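11R-lipoxygenase (Gersemia fruticosa, PDB 3VF1) is a calcium-dependent non-heme iron enzyme that probably inserts molecular oxygen into polyunsaturated fatty acids, as lipoxygenases do. Local coordinates at residues S116-Y124 with L131-I139. Sequence-based numbering, arbitrary orientation.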
# COMPACT_ATOMS: atom_id res chain seq x y z
N SER A 116 39.93 21.15 -2.04
CA SER A 116 38.53 21.47 -2.31
C SER A 116 37.64 20.27 -1.98
O SER A 116 37.72 19.23 -2.62
CB SER A 116 38.35 21.87 -3.78
OG SER A 116 38.82 20.87 -4.66
N ASN A 117 36.79 20.44 -0.97
CA ASN A 117 35.91 19.36 -0.52
C ASN A 117 34.44 19.77 -0.54
O ASN A 117 34.07 20.84 -0.06
CB ASN A 117 36.29 18.92 0.89
CG ASN A 117 37.65 18.26 0.94
OD1 ASN A 117 38.11 17.68 -0.04
ND2 ASN A 117 38.31 18.34 2.10
N LYS A 118 33.60 18.89 -1.10
CA LYS A 118 32.17 19.14 -1.18
C LYS A 118 31.42 18.40 -0.07
O LYS A 118 31.70 17.24 0.21
CB LYS A 118 31.62 18.71 -2.54
CG LYS A 118 32.17 19.51 -3.71
CD LYS A 118 31.64 18.99 -5.03
CE LYS A 118 32.18 19.79 -6.20
NZ LYS A 118 31.72 19.26 -7.51
N TYR A 119 30.48 19.09 0.56
CA TYR A 119 29.65 18.50 1.60
C TYR A 119 28.19 18.51 1.17
O TYR A 119 27.54 19.55 1.17
CB TYR A 119 29.82 19.26 2.91
CG TYR A 119 31.23 19.19 3.47
CD1 TYR A 119 32.27 19.88 2.87
CD2 TYR A 119 31.51 18.43 4.60
CE1 TYR A 119 33.56 19.81 3.37
CE2 TYR A 119 32.79 18.35 5.11
CZ TYR A 119 33.81 19.05 4.49
OH TYR A 119 35.09 18.98 4.99
N ILE A 120 27.68 17.34 0.79
CA ILE A 120 26.31 17.22 0.30
C ILE A 120 25.34 17.07 1.47
O ILE A 120 25.59 16.31 2.40
CB ILE A 120 26.14 16.00 -0.63
CG1 ILE A 120 27.28 15.93 -1.65
CG2 ILE A 120 24.79 16.05 -1.33
CD1 ILE A 120 27.30 17.08 -2.63
N PHE A 121 24.23 17.80 1.41
CA PHE A 121 23.22 17.75 2.46
C PHE A 121 21.86 17.39 1.88
O PHE A 121 21.09 18.28 1.49
CB PHE A 121 23.16 19.10 3.19
CG PHE A 121 24.44 19.47 3.88
CD1 PHE A 121 25.44 20.13 3.19
CD2 PHE A 121 24.64 19.16 5.21
CE1 PHE A 121 26.62 20.47 3.83
CE2 PHE A 121 25.81 19.49 5.84
CZ PHE A 121 26.80 20.15 5.15
N PRO A 122 21.55 16.09 1.83
CA PRO A 122 20.26 15.62 1.32
C PRO A 122 19.11 16.12 2.19
O PRO A 122 19.09 15.81 3.39
CB PRO A 122 20.38 14.09 1.40
CG PRO A 122 21.84 13.81 1.54
CD PRO A 122 22.39 14.98 2.29
N CYS A 123 18.19 16.88 1.61
CA CYS A 123 17.16 17.55 2.39
C CYS A 123 15.75 17.06 2.03
O CYS A 123 15.18 16.24 2.75
CB CYS A 123 17.26 19.06 2.18
SG CYS A 123 16.06 20.03 3.12
N TYR A 124 15.21 17.56 0.92
CA TYR A 124 13.86 17.19 0.49
C TYR A 124 12.83 17.53 1.57
O TYR A 124 12.03 16.69 1.97
CB TYR A 124 13.81 15.71 0.13
CG TYR A 124 14.85 15.33 -0.89
CD1 TYR A 124 14.69 15.66 -2.23
CD2 TYR A 124 16.01 14.66 -0.52
CE1 TYR A 124 15.64 15.32 -3.17
CE2 TYR A 124 16.97 14.32 -1.45
CZ TYR A 124 16.78 14.66 -2.78
OH TYR A 124 17.73 14.32 -3.72
N LEU A 131 14.93 24.58 9.87
CA LEU A 131 15.23 23.21 9.48
C LEU A 131 16.72 22.92 9.59
O LEU A 131 17.54 23.62 9.00
CB LEU A 131 14.76 22.96 8.05
CG LEU A 131 15.15 21.61 7.44
CD1 LEU A 131 14.40 20.48 8.13
CD2 LEU A 131 14.89 21.61 5.95
N VAL A 132 17.06 21.86 10.32
CA VAL A 132 18.45 21.44 10.45
C VAL A 132 18.70 20.17 9.64
O VAL A 132 17.98 19.18 9.77
CB VAL A 132 18.84 21.19 11.93
CG1 VAL A 132 17.93 20.16 12.57
CG2 VAL A 132 20.30 20.76 12.03
N VAL A 133 19.72 20.21 8.79
CA VAL A 133 20.01 19.10 7.88
C VAL A 133 21.42 18.56 8.10
O VAL A 133 22.40 19.30 8.01
CB VAL A 133 19.88 19.55 6.42
CG1 VAL A 133 20.06 18.37 5.48
CG2 VAL A 133 18.54 20.23 6.18
N TYR A 134 21.52 17.27 8.39
CA TYR A 134 22.82 16.62 8.56
C TYR A 134 23.50 16.42 7.22
O TYR A 134 22.87 16.57 6.17
CB TYR A 134 22.66 15.26 9.24
CG TYR A 134 21.94 15.28 10.56
CD1 TYR A 134 22.64 15.47 11.75
CD2 TYR A 134 20.57 15.10 10.63
CE1 TYR A 134 21.98 15.48 12.96
CE2 TYR A 134 19.91 15.11 11.83
CZ TYR A 134 20.62 15.30 13.00
OH TYR A 134 19.94 15.31 14.19
N GLU A 135 24.78 16.07 7.26
CA GLU A 135 25.51 15.70 6.06
C GLU A 135 25.14 14.26 5.69
O GLU A 135 24.78 13.47 6.57
CB GLU A 135 27.01 15.84 6.29
CG GLU A 135 27.84 15.93 5.02
CD GLU A 135 28.18 14.57 4.43
OE1 GLU A 135 28.12 13.57 5.17
OE2 GLU A 135 28.52 14.51 3.23
N GLY A 136 25.23 13.93 4.41
CA GLY A 136 24.76 12.65 3.89
C GLY A 136 25.05 11.44 4.77
O GLY A 136 24.15 10.64 5.05
N LYS A 137 26.30 11.31 5.21
CA LYS A 137 26.73 10.18 6.02
C LYS A 137 25.69 9.78 7.07
O LYS A 137 25.22 10.62 7.84
CB LYS A 137 28.06 10.52 6.71
CG LYS A 137 28.82 9.32 7.26
CD LYS A 137 30.03 9.78 8.06
CE LYS A 137 30.88 8.61 8.55
NZ LYS A 137 31.67 7.99 7.45
N ALA A 138 25.34 8.50 7.10
CA ALA A 138 24.41 7.98 8.10
C ALA A 138 25.17 7.54 9.34
O ALA A 138 26.23 6.91 9.24
CB ALA A 138 23.61 6.81 7.52
N ILE A 139 24.64 7.87 10.51
CA ILE A 139 25.35 7.66 11.77
C ILE A 139 24.44 7.12 12.86
O ILE A 139 23.45 7.75 13.23
CB ILE A 139 25.98 8.98 12.26
CG1 ILE A 139 26.92 9.55 11.20
CG2 ILE A 139 26.73 8.75 13.57
CD1 ILE A 139 27.38 10.96 11.49
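Phe121, Cys123, Leu131 and Val133 pack as apolar side chains where strand 116-124 passes strand 131-134; the axes approach to 6.5 Å, with 131° between their N-to-C directions. Val133 works with both branches: CG1, anti to the backbone N (chi1 -175°), lies 3.9 Å from Phe121 CB and also touches the carbonyl oxygen of Pro122, while CG2 reaches Cys123 SG. The same sulfur meets Leu131 CD2 at 3.4 Å. The Phe121 ring runs alongside the backbone of 133-135: Tyr134 O sits at its edge, 3.3 Å from Phe121 CD2, and Glu135 CG lies over one face, displaced toward the rim. Ile86 of strand 83-90 touches both Phe121 and Val133, joining them to the wider core.

One backbone hydrogen bond links the segments, Gly136 N to Ile120 O, at 3.1 Å with an N-H...O angle of 155°. The same carbonyl oxygen is brushed by Glu135 CG at 3.5 Å, and Pro122 CD rests on Gly136 CA at 3.7 Å, so the chain leaving strand 131-134 lies close against the edge of strand 116-124.

Glu135 bends at chi2, bringing OE1 to Lys137 N, which meets it at 2.9 Å from above the carboxylate plane. Cut back to an alanine here, the side chain would have neither CG over the Phe121 face nor a carboxylate for Lys137 N, and the turn would probably be less firmly held.

The two strands belong to different four-stranded antiparallel sheets, 116-124 pairing with 100-109 and 131-134 with 83-90. Beyond Gly136 the chain runs on toward helix 148-164, while the apolar packing closes one margin of the C2-like beta sandwich of the PLAT domain.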